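Local atomic coordinates of putative transcriptional regulator (Clostridium difficile, PDB entry 3QI7), a protein that is of unknown function but has a periplasmic binding protein-like fold and may be a lipoprotein or transcriptional regulator that binds a small ligand. Residues 234-245 against 260-268; 32-43 against 54-62. All blocks are in the same frame, centred on the assembly; numbering follows the deposited sequence. Where two conformers were deposited one is given.

Overall arrangement
The two contacts lie far apart in a periplasmic binding protein-like chain, with centres about 34 Å apart and nearest atoms about 11 Å apart, and they do not touch. Interaction 2 closes before interaction 1 opens, so they follow in series along the sequence. Interaction 2 packs helix 26-42 on strand 57-63 of the larger, mixed sheet, its centre about 22 Å from the centre of the chain. Interaction 1, its centre about 18 Å from the centre of the chain, joins helix 234-247, which follows strand 228-231 of the smaller three-stranded parallel sheet, to the short helix 263-267. The contacts thus belong to the surroundings of different sheets, and no ligand or active site is defined that would connect them.

Interaction 1 of 2, residues 234-245 against 260-268; sequences EYMDEVILTKAL and IQTYPSVMG
Val266 is the knob of this contact, set among Glu238, Leu241, Thr242 and Leu245 of helix 234-245. From its CB the two branches part: Val266 CG1 lies 3.8 Å from Leu241 CB, while CG2 turns to Thr242 OG1 at 3.7 Å and to the backbone O of Glu238. Glu238 O is gripped twice, by Thr242 N and by Thr242 OG1 (2.6 Å), which arrive from opposite faces of its plane. Leu241, with CG beside its backbone N (chi1 -77°), sends CD1 over the centre of the Tyr263 ring in a CH-pi contact, 3.9 Å from the centroid. At the N-cap position of helix 263-267, Thr262 lays CG2 3.5 Å from Glu238 CA, and its OG1 reaches a water that donates to Asp237 OD2, an oxygen also bonded to Ser255. Gln261 NE2 donates to Glu234 OE2 at 3.1 Å, from above the carboxylate plane. The axes of segments 234-245 and 263-267 approach to 9.7 Å and cross at -32°, their N-to-C directions similar. In this knobs-into-holes packing a short helix, reached through a loop, lies on the helix following strand 228-231; Tyr235 and Val239 touch helix 203-223, whereas Tyr263 and Met267 pack on helix 279-292.

Interaction 2 of 2, residues 32-43 against 54-62; sequences VEEMAKEYEEEN and KVKQTIKHV
Ile59 rises from the strand against the helix, its CD1 3.4 Å from Met35 CB and its CB against Ala36 CB. Tyr39 stands beside it, with Ile59 CD1 over one ring face and Gln57 NE2 over the other, both offset toward the rim. This amide nitrogen is buried with no hydrogen-bonding partner, while Gln57 OE1 is held by Lys323. Toward the strand's C-terminal end, Val32 CG1 sits over the centre of the His61 ring, 3.7 Å from its centroid. His61 ND1 donates to Glu33 OE2 at 2.7 Å, an almost straight bond (164°) on the anti lone pair, with the oxygen close to the ring plane. The bend of Glu33 at chi2 (-58°) swings its carboxylate to that edge, and Thr19 holds His61 NE2, so the ring's rotation is fixed. At the opposite end, Asn43 ND2 donates to Gln57 O at 2.8 Å from above the carbonyl plane, and Asn43 OD1 weakly accepts from Gln57 N. A water bridges Ala36 O and Ile59 N between these ends. The axes of segments 32-42 and 57-62 are close to antiparallel (crossing angle -154°), as in a beta-alpha-beta crossover, here strand 13-19, helix 26-42, strand 57-63. Strand 13-19 also receives Val32, whereas Met35 and Tyr39 pack on helix 306-324.

Interaction 1 of 2, residues 234-245 against 260-268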
loop_
_atom_site.group_PDB
_atom_site.type_symbol
_atom_site.label_atom_id
_atom_site.label_comp_id
_atom_site.label_asym_id
_atom_site.label_seq_id
_atom_site.Cartn_x
_atom_site.Cartn_y
_atom_site.Cartn_z
ATOM N N GLU A 234 4.755 -3.008 12.140
ATOM C CA GLU A 234 5.185 -1.664 12.456
ATOM C C GLU A 234 5.936 -1.651 13.779
ATOM O O GLU A 234 6.823 -0.820 13.984
ATOM C CB GLU A 234 3.984 -0.727 12.551
ATOM C CG GLU A 234 3.260 -0.495 11.246
ATOM C CD GLU A 234 2.018 0.386 11.412
ATOM O OE1 GLU A 234 1.607 0.651 12.570
ATOM O OE2 GLU A 234 1.476 0.829 10.378
ATOM N N TYR A 235 5.563 -2.548 14.686
ATOM C CA TYR A 235 6.226 -2.611 15.999
ATOM C C TYR A 235 7.696 -3.037 15.795
ATOM O O TYR A 235 8.610 -2.416 16.340
ATOM C CB TYR A 235 5.495 -3.556 16.964
ATOM C CG TYR A 235 6.082 -3.522 18.365
ATOM C CD1 TYR A 235 5.700 -2.542 19.277
ATOM C CD2 TYR A 235 7.053 -4.425 18.752
ATOM C CE1 TYR A 235 6.265 -2.477 20.558
ATOM C CE2 TYR A 235 7.623 -4.364 20.025
ATOM C CZ TYR A 235 7.223 -3.386 20.920
ATOM O OH TYR A 235 7.790 -3.342 22.175
HETATM N N MSE A 236 7.915 -4.055 14.963
HETATM C CA MSE A 236 9.278 -4.464 14.585
HETATM C C MSE A 236 10.005 -3.350 13.857
HETATM O O MSE A 236 11.207 -3.138 14.127
HETATM C CB MSE A 236 9.284 -5.732 13.696
HETATM C CG MSE A 236 8.779 -6.935 14.390
HETATM SE SE MSE A 236 9.324 -8.501 13.446
HETATM C CE MSE A 236 8.136 -9.774 14.291
ATOM N N ASP A 237 9.297 -2.643 12.951
ATOM C CA ASP A 237 9.901 -1.570 12.171
ATOM C C ASP A 237 10.476 -0.507 13.115
ATOM O O ASP A 237 11.577 0.015 12.899
ATOM C CB ASP A 237 8.897 -0.862 11.255
ATOM C CG ASP A 237 8.461 -1.714 10.069
ATOM O OD1 ASP A 237 9.257 -2.577 9.611
ATOM O OD2 ASP A 237 7.319 -1.488 9.628
ATOM N N GLU A 238 9.720 -0.195 14.145
ATOM C CA GLU A 238 10.147 0.808 15.117
ATOM C C GLU A 238 11.459 0.434 15.835
ATOM O O GLU A 238 12.405 1.248 15.927
ATOM C CB GLU A 238 9.020 1.057 16.144
ATOM C CG GLU A 238 9.276 2.348 16.988
ATOM C CD GLU A 238 8.165 2.678 18.011
ATOM O OE1 GLU A 238 7.695 1.759 18.737
ATOM O OE2 GLU A 238 7.766 3.869 18.097
ATOM N N VAL A 239 11.499 -0.792 16.354
ATOM C CA VAL A 239 12.689 -1.334 17.036
ATOM C C VAL A 239 13.875 -1.366 16.059
ATOM O O VAL A 239 14.980 -0.928 16.403
ATOM C CB VAL A 239 12.438 -2.765 17.580
ATOM C CG1 VAL A 239 13.746 -3.405 18.047
ATOM C CG2 VAL A 239 11.343 -2.754 18.679
ATOM N N ILE A 240 13.627 -1.832 14.826
ATOM C CA ILE A 240 14.677 -1.968 13.797
ATOM C C ILE A 240 15.273 -0.637 13.312
ATOM O O ILE A 240 16.490 -0.527 13.143
ATOM C CB ILE A 240 14.152 -2.780 12.579
ATOM C CG1 ILE A 240 13.969 -4.229 12.993
ATOM C CG2 ILE A 240 15.105 -2.713 11.357
ATOM C CD1 ILE A 240 13.075 -5.031 12.081
ATOM N N LEU A 241 14.407 0.328 13.034
ATOM C CA LEU A 241 14.841 1.657 12.604
ATOM C C LEU A 241 15.578 2.394 13.736
ATOM O O LEU A 241 16.600 3.026 13.507
ATOM C CB LEU A 241 13.644 2.452 12.122
ATOM C CG LEU A 241 13.135 2.096 10.716
ATOM C CD1 LEU A 241 11.812 2.799 10.427
ATOM C CD2 LEU A 241 14.188 2.398 9.627
ATOM N N THR A 242 15.039 2.322 14.946
ATOM C CA THR A 242 15.699 2.899 16.112
ATOM C C THR A 242 17.113 2.352 16.294
ATOM O O THR A 242 18.057 3.119 16.451
ATOM C CB THR A 242 14.858 2.662 17.370
ATOM O OG1 THR A 242 13.551 3.217 17.159
ATOM C CG2 THR A 242 15.505 3.308 18.624
ATOM N N LYS A 243 17.273 1.035 16.252
ATOM C CA LYS A 243 18.604 0.419 16.394
ATOM C C LYS A 243 19.550 0.755 15.213
ATOM O O LYS A 243 20.777 0.871 15.413
ATOM C CB LYS A 243 18.476 -1.097 16.618
ATOM C CG LYS A 243 19.732 -1.813 17.036
ATOM C CD LYS A 243 20.133 -1.442 18.441
ATOM C CE LYS A 243 20.716 -2.592 19.195
ATOM N NZ LYS A 243 21.249 -2.081 20.491
ATOM N N ALA A 244 18.989 0.903 14.014
ATOM C CA ALA A 244 19.753 1.294 12.813
ATOM C C ALA A 244 20.481 2.623 13.000
ATOM O O ALA A 244 21.579 2.806 12.476
ATOM C CB ALA A 244 18.836 1.406 11.586
ATOM N N LEU A 245 19.864 3.553 13.736
ATOM C CA LEU A 245 20.497 4.851 14.014
ATOM C C LEU A 245 21.787 4.686 14.831
ATOM O O LEU A 245 22.739 5.447 14.664
ATOM C CB LEU A 245 19.515 5.824 14.712
ATOM C CG LEU A 245 18.306 6.259 13.859
ATOM C CD1 LEU A 245 17.500 7.356 14.556
ATOM C CD2 LEU A 245 18.680 6.728 12.425
ATOM N N ILE A 260 4.671 8.145 6.813
ATOM C CA ILE A 260 3.883 8.629 7.944
ATOM C C ILE A 260 3.847 7.648 9.133
ATOM O O ILE A 260 3.746 8.079 10.289
ATOM C CB ILE A 260 2.468 9.047 7.485
ATOM C CG1 ILE A 260 1.699 9.742 8.621
ATOM C CG2 ILE A 260 1.683 7.848 6.921
ATOM C CD1 ILE A 260 2.392 10.982 9.195
ATOM N N GLN A 261 3.993 6.350 8.881
ATOM C CA GLN A 261 4.009 5.361 9.977
ATOM C C GLN A 261 5.414 5.123 10.465
ATOM O O GLN A 261 6.324 4.850 9.663
ATOM C CB GLN A 261 3.435 4.012 9.508
ATOM C CG GLN A 261 2.012 4.054 9.109
ATOM C CD GLN A 261 1.122 4.538 10.242
ATOM O OE1 GLN A 261 0.560 5.631 10.171
ATOM N NE2 GLN A 261 1.025 3.739 11.310
ATOM N N THR A 262 5.603 5.238 11.778
ATOM C CA THR A 262 6.865 4.861 12.428
ATOM C C THR A 262 8.028 5.841 12.190
ATOM O O THR A 262 8.706 6.230 13.136
ATOM C CB THR A 262 7.350 3.415 12.034
ATOM O OG1 THR A 262 6.273 2.458 12.178
ATOM C CG2 THR A 262 8.544 3.026 12.916
ATOM N N TYR A 263 8.285 6.217 10.948
ATOM C CA TYR A 263 9.418 7.136 10.649
ATOM C C TYR A 263 9.427 8.410 11.489
ATOM O O TYR A 263 10.461 8.758 12.100
ATOM C CB TYR A 263 9.536 7.453 9.142
ATOM C CG TYR A 263 10.611 6.586 8.470
ATOM C CD1 TYR A 263 11.961 6.789 8.760
ATOM C CD2 TYR A 263 10.280 5.549 7.591
ATOM C CE1 TYR A 263 12.958 6.001 8.192
ATOM C CE2 TYR A 263 11.281 4.758 6.999
ATOM C CZ TYR A 263 12.622 4.982 7.304
ATOM O OH TYR A 263 13.677 4.248 6.763
ATOM N N PRO A 264 8.277 9.089 11.585
ATOM C CA PRO A 264 8.290 10.362 12.304
ATOM C C PRO A 264 8.674 10.257 13.777
ATOM O O PRO A 264 9.446 11.081 14.271
ATOM C CB PRO A 264 6.859 10.867 12.134
ATOM C CG PRO A 264 6.427 10.253 10.847
ATOM C CD PRO A 264 6.988 8.874 10.898
ATOM N N SER A 265 8.177 9.250 14.470
ATOM C CA SER A 265 8.598 9.030 15.855
ATOM C C SER A 265 10.090 8.637 15.941
ATOM O O SER A 265 10.811 9.080 16.827
ATOM C CB SER A 265 7.711 7.955 16.491
ATOM O OG SER A 265 8.460 7.144 17.360
ATOM N N VAL A 266 10.562 7.808 15.014
ATOM C CA VAL A 266 11.963 7.330 15.073
ATOM C C VAL A 266 12.955 8.472 14.813
ATOM O O VAL A 266 13.948 8.614 15.536
ATOM C CB VAL A 266 12.164 6.134 14.107
ATOM C CG1 VAL A 266 13.657 5.803 13.889
ATOM C CG2 VAL A 266 11.413 4.926 14.683
HETATM N N MSE A 267 12.638 9.316 13.843
HETATM C CA MSE A 267 13.527 10.412 13.448
HETATM C C MSE A 267 13.342 11.675 14.285
HETATM O O MSE A 267 14.108 12.615 14.140
HETATM C CB MSE A 267 13.361 10.757 11.980
HETATM C CG MSE A 267 13.491 9.577 11.034
HETATM SE SE MSE A 267 15.158 8.556 11.143
HETATM C CE MSE A 267 16.172 9.608 9.827
ATOM N N GLY A 268 12.332 11.698 15.149
ATOM C CA GLY A 268 12.051 12.877 15.977
ATOM C C GLY A 268 11.357 13.983 15.197
ATOM O O GLY A 268 11.691 15.141 15.343
HETATM O O HOH W 1 5.441 2.319 14.596
HETATM O O HOH W 2 6.337 1.093 9.862
#

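Interaction 2 of 2, residues 32-43 against 54-62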
loop_
_atom_site.group_PDB
_atom_site.type_symbol
_atom_site.label_atom_id
_atom_site.label_comp_id
_atom_site.label_asym_id
_atom_site.label_seq_id
_atom_site.Cartn_x
_atom_site.Cartn_y
_atom_site.Cartn_z
ATOM N N VAL A 32 -8.876 9.726 0.691
ATOM C CA VAL A 32 -10.170 9.928 0.029
ATOM C C VAL A 32 -10.748 11.317 0.340
ATOM O O VAL A 32 -11.238 12.032 -0.553
ATOM C CB VAL A 32 -11.169 8.805 0.428
ATOM C CG1 VAL A 32 -12.530 9.073 -0.113
ATOM C CG2 VAL A 32 -10.669 7.425 -0.091
ATOM N N GLU A 33 -10.651 11.740 1.597
ATOM C CA GLU A 33 -11.161 13.055 1.979
ATOM C C GLU A 33 -10.407 14.163 1.276
ATOM O O GLU A 33 -11.018 15.166 0.860
ATOM C CB GLU A 33 -11.116 13.268 3.511
ATOM C CG GLU A 33 -12.220 12.513 4.243
ATOM C CD GLU A 33 -13.627 12.896 3.758
ATOM O OE1 GLU A 33 -13.967 14.105 3.807
ATOM O OE2 GLU A 33 -14.379 11.991 3.299
ATOM N N GLU A 34 -9.083 13.986 1.159
ATOM C CA GLU A 34 -8.228 14.914 0.470
ATOM C C GLU A 34 -8.604 15.011 -0.996
ATOM O O GLU A 34 -8.720 16.104 -1.553
ATOM C CB GLU A 34 -6.760 14.508 0.619
ATOM C CG GLU A 34 -5.799 15.478 0.009
ATOM C CD GLU A 34 -4.373 15.252 0.490
ATOM O OE1 GLU A 34 -4.069 15.652 1.639
ATOM O OE2 GLU A 34 -3.564 14.688 -0.285
HETATM N N MSE A 35 -8.842 13.873 -1.627
HETATM C CA MSE A 35 -9.209 13.881 -3.038
HETATM C C MSE A 35 -10.584 14.518 -3.260
HETATM O O MSE A 35 -10.801 15.207 -4.249
HETATM C CB MSE A 35 -9.195 12.469 -3.591
HETATM C CG MSE A 35 -7.835 11.750 -3.489
HETATM SE SE MSE A 35 -6.774 12.071 -5.082
HETATM C CE MSE A 35 -7.783 11.059 -6.372
ATOM N N ALA A 36 -11.503 14.278 -2.335
ATOM C CA ALA A 36 -12.802 14.937 -2.331
ATOM C C ALA A 36 -12.684 16.459 -2.367
ATOM O O ALA A 36 -13.399 17.119 -3.130
ATOM C CB ALA A 36 -13.618 14.514 -1.104
ATOM N N LYS A 37 -11.814 16.998 -1.516
ATOM C CA LYS A 37 -11.584 18.438 -1.447
ATOM C C LYS A 37 -10.949 18.947 -2.748
ATOM O O LYS A 37 -11.351 19.969 -3.277
ATOM C CB LYS A 37 -10.746 18.788 -0.218
ATOM C CG LYS A 37 -10.648 20.269 0.085
ATOM N N GLU A 38 -9.993 18.216 -3.283
ATOM C CA GLU A 38 -9.348 18.549 -4.565
ATOM C C GLU A 38 -10.392 18.697 -5.666
ATOM O O GLU A 38 -10.383 19.650 -6.431
ATOM C CB GLU A 38 -8.321 17.448 -4.921
ATOM C CG GLU A 38 -7.572 17.569 -6.259
ATOM C CD GLU A 38 -6.442 16.523 -6.394
ATOM O OE1 GLU A 38 -5.548 16.493 -5.522
ATOM O OE2 GLU A 38 -6.449 15.722 -7.360
ATOM N N TYR A 39 -11.293 17.717 -5.748
ATOM C CA TYR A 39 -12.324 17.733 -6.779
ATOM C C TYR A 39 -13.289 18.909 -6.529
ATOM O O TYR A 39 -13.761 19.525 -7.478
ATOM C CB TYR A 39 -13.096 16.399 -6.839
ATOM C CG TYR A 39 -12.393 15.282 -7.595
ATOM C CD1 TYR A 39 -11.030 15.354 -7.920
ATOM C CD2 TYR A 39 -13.088 14.129 -7.967
ATOM C CE1 TYR A 39 -10.396 14.324 -8.614
ATOM C CE2 TYR A 39 -12.458 13.096 -8.659
ATOM C CZ TYR A 39 -11.117 13.197 -8.980
ATOM O OH TYR A 39 -10.492 12.188 -9.675
ATOM N N GLU A 40 -13.583 19.211 -5.268
ATOM C CA GLU A 40 -14.449 20.371 -4.970
ATOM C C GLU A 40 -13.836 21.643 -5.543
ATOM O O GLU A 40 -14.530 22.437 -6.168
ATOM C CB GLU A 40 -14.723 20.529 -3.478
ATOM C CG GLU A 40 -15.725 19.543 -2.910
ATOM C CD GLU A 40 -15.688 19.478 -1.377
ATOM O OE1 GLU A 40 -14.708 19.959 -0.767
ATOM O OE2 GLU A 40 -16.650 18.937 -0.793
ATOM N N GLU A 41 -12.541 21.820 -5.346
ATOM C CA GLU A 41 -11.824 22.987 -5.875
ATOM C C GLU A 41 -11.823 23.052 -7.409
ATOM O O GLU A 41 -12.049 24.112 -7.987
ATOM C CB GLU A 41 -10.394 22.996 -5.358
ATOM C CG GLU A 41 -10.322 23.263 -3.857
ATOM C CD GLU A 41 -10.928 24.619 -3.506
ATOM O OE1 GLU A 41 -10.372 25.636 -3.965
ATOM O OE2 GLU A 41 -11.968 24.671 -2.811
ATOM N N GLU A 42 -11.549 21.925 -8.052
ATOM C CA GLU A 42 -11.626 21.818 -9.511
ATOM C C GLU A 42 -12.996 22.255 -10.005
ATOM O O GLU A 42 -13.110 22.936 -11.029
ATOM C CB GLU A 42 -11.382 20.375 -9.978
ATOM C CG GLU A 42 -9.931 20.033 -10.318
ATOM C CD GLU A 42 -9.734 18.542 -10.686
ATOM O OE1 GLU A 42 -10.582 17.962 -11.409
ATOM O OE2 GLU A 42 -8.724 17.949 -10.251
ATOM N N ASN A 43 -14.039 21.849 -9.287
ATOM C CA ASN A 43 -15.393 22.141 -9.708
ATOM C C ASN A 43 -15.766 23.637 -9.607
ATOM O O ASN A 43 -16.822 24.036 -10.099
ATOM C CB ASN A 43 -16.403 21.309 -8.908
ATOM C CG ASN A 43 -16.407 19.829 -9.289
ATOM O OD1 ASN A 43 -16.070 19.434 -10.415
ATOM N ND2 ASN A 43 -16.843 19.005 -8.349
ATOM N N LYS A 54 -16.091 22.442 -18.343
ATOM C CA LYS A 54 -15.632 21.237 -17.674
ATOM C C LYS A 54 -16.821 20.407 -17.217
ATOM O O LYS A 54 -17.826 20.949 -16.743
ATOM C CB LYS A 54 -14.800 21.622 -16.442
ATOM C CG LYS A 54 -13.348 22.005 -16.723
ATOM C CD LYS A 54 -12.816 22.978 -15.641
ATOM C CE LYS A 54 -11.432 22.622 -15.096
ATOM N NZ LYS A 54 -11.472 22.112 -13.671
ATOM N N VAL A 55 -16.699 19.091 -17.361
ATOM C CA VAL A 55 -17.618 18.166 -16.716
ATOM C C VAL A 55 -17.278 18.199 -15.218
ATOM O O VAL A 55 -16.124 18.403 -14.858
ATOM C CB VAL A 55 -17.440 16.744 -17.261
ATOM C CG1 VAL A 55 -18.440 15.805 -16.609
ATOM C CG2 VAL A 55 -17.583 16.722 -18.803
ATOM N N LYS A 56 -18.271 18.016 -14.357
ATOM C CA LYS A 56 -18.036 18.059 -12.908
ATOM C C LYS A 56 -18.024 16.666 -12.302
ATOM O O LYS A 56 -18.853 15.808 -12.643
ATOM C CB LYS A 56 -19.083 18.932 -12.202
ATOM C CG LYS A 56 -18.857 20.454 -12.371
ATOM C CD LYS A 56 -20.044 21.267 -11.854
ATOM C CE LYS A 56 -20.050 22.691 -12.433
ATOM N NZ LYS A 56 -18.867 23.509 -12.015
ATOM N N GLN A 57 -17.069 16.443 -11.402
ATOM C CA GLN A 57 -16.973 15.176 -10.697
ATOM C C GLN A 57 -16.815 15.444 -9.205
ATOM O O GLN A 57 -16.107 16.375 -8.808
ATOM C CB GLN A 57 -15.771 14.336 -11.190
ATOM C CG GLN A 57 -14.983 14.910 -12.376
ATOM C CD GLN A 57 -13.800 15.773 -11.972
ATOM O OE1 GLN A 57 -12.764 15.743 -12.626
ATOM N NE2 GLN A 57 -13.948 16.554 -10.906
ATOM N N THR A 58 -17.474 14.629 -8.392
ATOM C CA THR A 58 -17.307 14.669 -6.930
ATOM C C THR A 58 -17.089 13.249 -6.409
ATOM O O THR A 58 -17.439 12.263 -7.055
ATOM C CB THR A 58 -18.555 15.284 -6.161
ATOM O OG1 THR A 58 -19.742 14.599 -6.550
ATOM C CG2 THR A 58 -18.725 16.798 -6.390
ATOM N N ILE A 59 -16.517 13.162 -5.228
ATOM C CA ILE A 59 -16.308 11.890 -4.588
ATOM C C ILE A 59 -17.393 11.702 -3.539
ATOM O O ILE A 59 -17.678 12.625 -2.764
ATOM C CB ILE A 59 -14.911 11.828 -3.941
ATOM C CG1 ILE A 59 -13.857 11.642 -5.046
ATOM C CG2 ILE A 59 -14.840 10.683 -2.937
ATOM C CD1 ILE A 59 -12.437 11.993 -4.628
ATOM N N LYS A 60 -18.031 10.535 -3.557
ATOM C CA LYS A 60 -18.921 10.153 -2.479
ATOM C C LYS A 60 -18.225 9.144 -1.585
ATOM O O LYS A 60 -18.102 7.950 -1.944
ATOM C CB LYS A 60 -20.229 9.547 -3.020
ATOM C CG LYS A 60 -21.266 9.193 -1.936
ATOM C CD LYS A 60 -22.629 8.906 -2.569
ATOM C CE LYS A 60 -23.792 9.018 -1.562
ATOM N NZ LYS A 60 -23.991 7.716 -0.909
ATOM N N HIS A 61 -17.794 9.613 -0.422
ATOM C CA HIS A 61 -17.108 8.751 0.527
ATOM C C HIS A 61 -18.080 7.900 1.363
ATOM O O HIS A 61 -18.818 8.407 2.206
ATOM C CB HIS A 61 -16.203 9.585 1.437
ATOM C CG HIS A 61 -15.236 8.774 2.241
ATOM N ND1 HIS A 61 -14.375 9.342 3.155
ATOM C CD2 HIS A 61 -14.992 7.443 2.276
ATOM C CE1 HIS A 61 -13.632 8.400 3.708
ATOM N NE2 HIS A 61 -13.997 7.235 3.204
ATOM N N VAL A 62 -18.033 6.594 1.148
ATOM C CA VAL A 62 -18.878 5.636 1.849
ATOM C C VAL A 62 -18.047 4.932 2.916
ATOM O O VAL A 62 -16.977 4.365 2.608
ATOM C CB VAL A 62 -19.408 4.576 0.869
ATOM C CG1 VAL A 62 -20.284 3.526 1.599
ATOM C CG2 VAL A 62 -20.177 5.223 -0.284
HETATM O O HOH W 3 -15.717 15.816 -4.196
#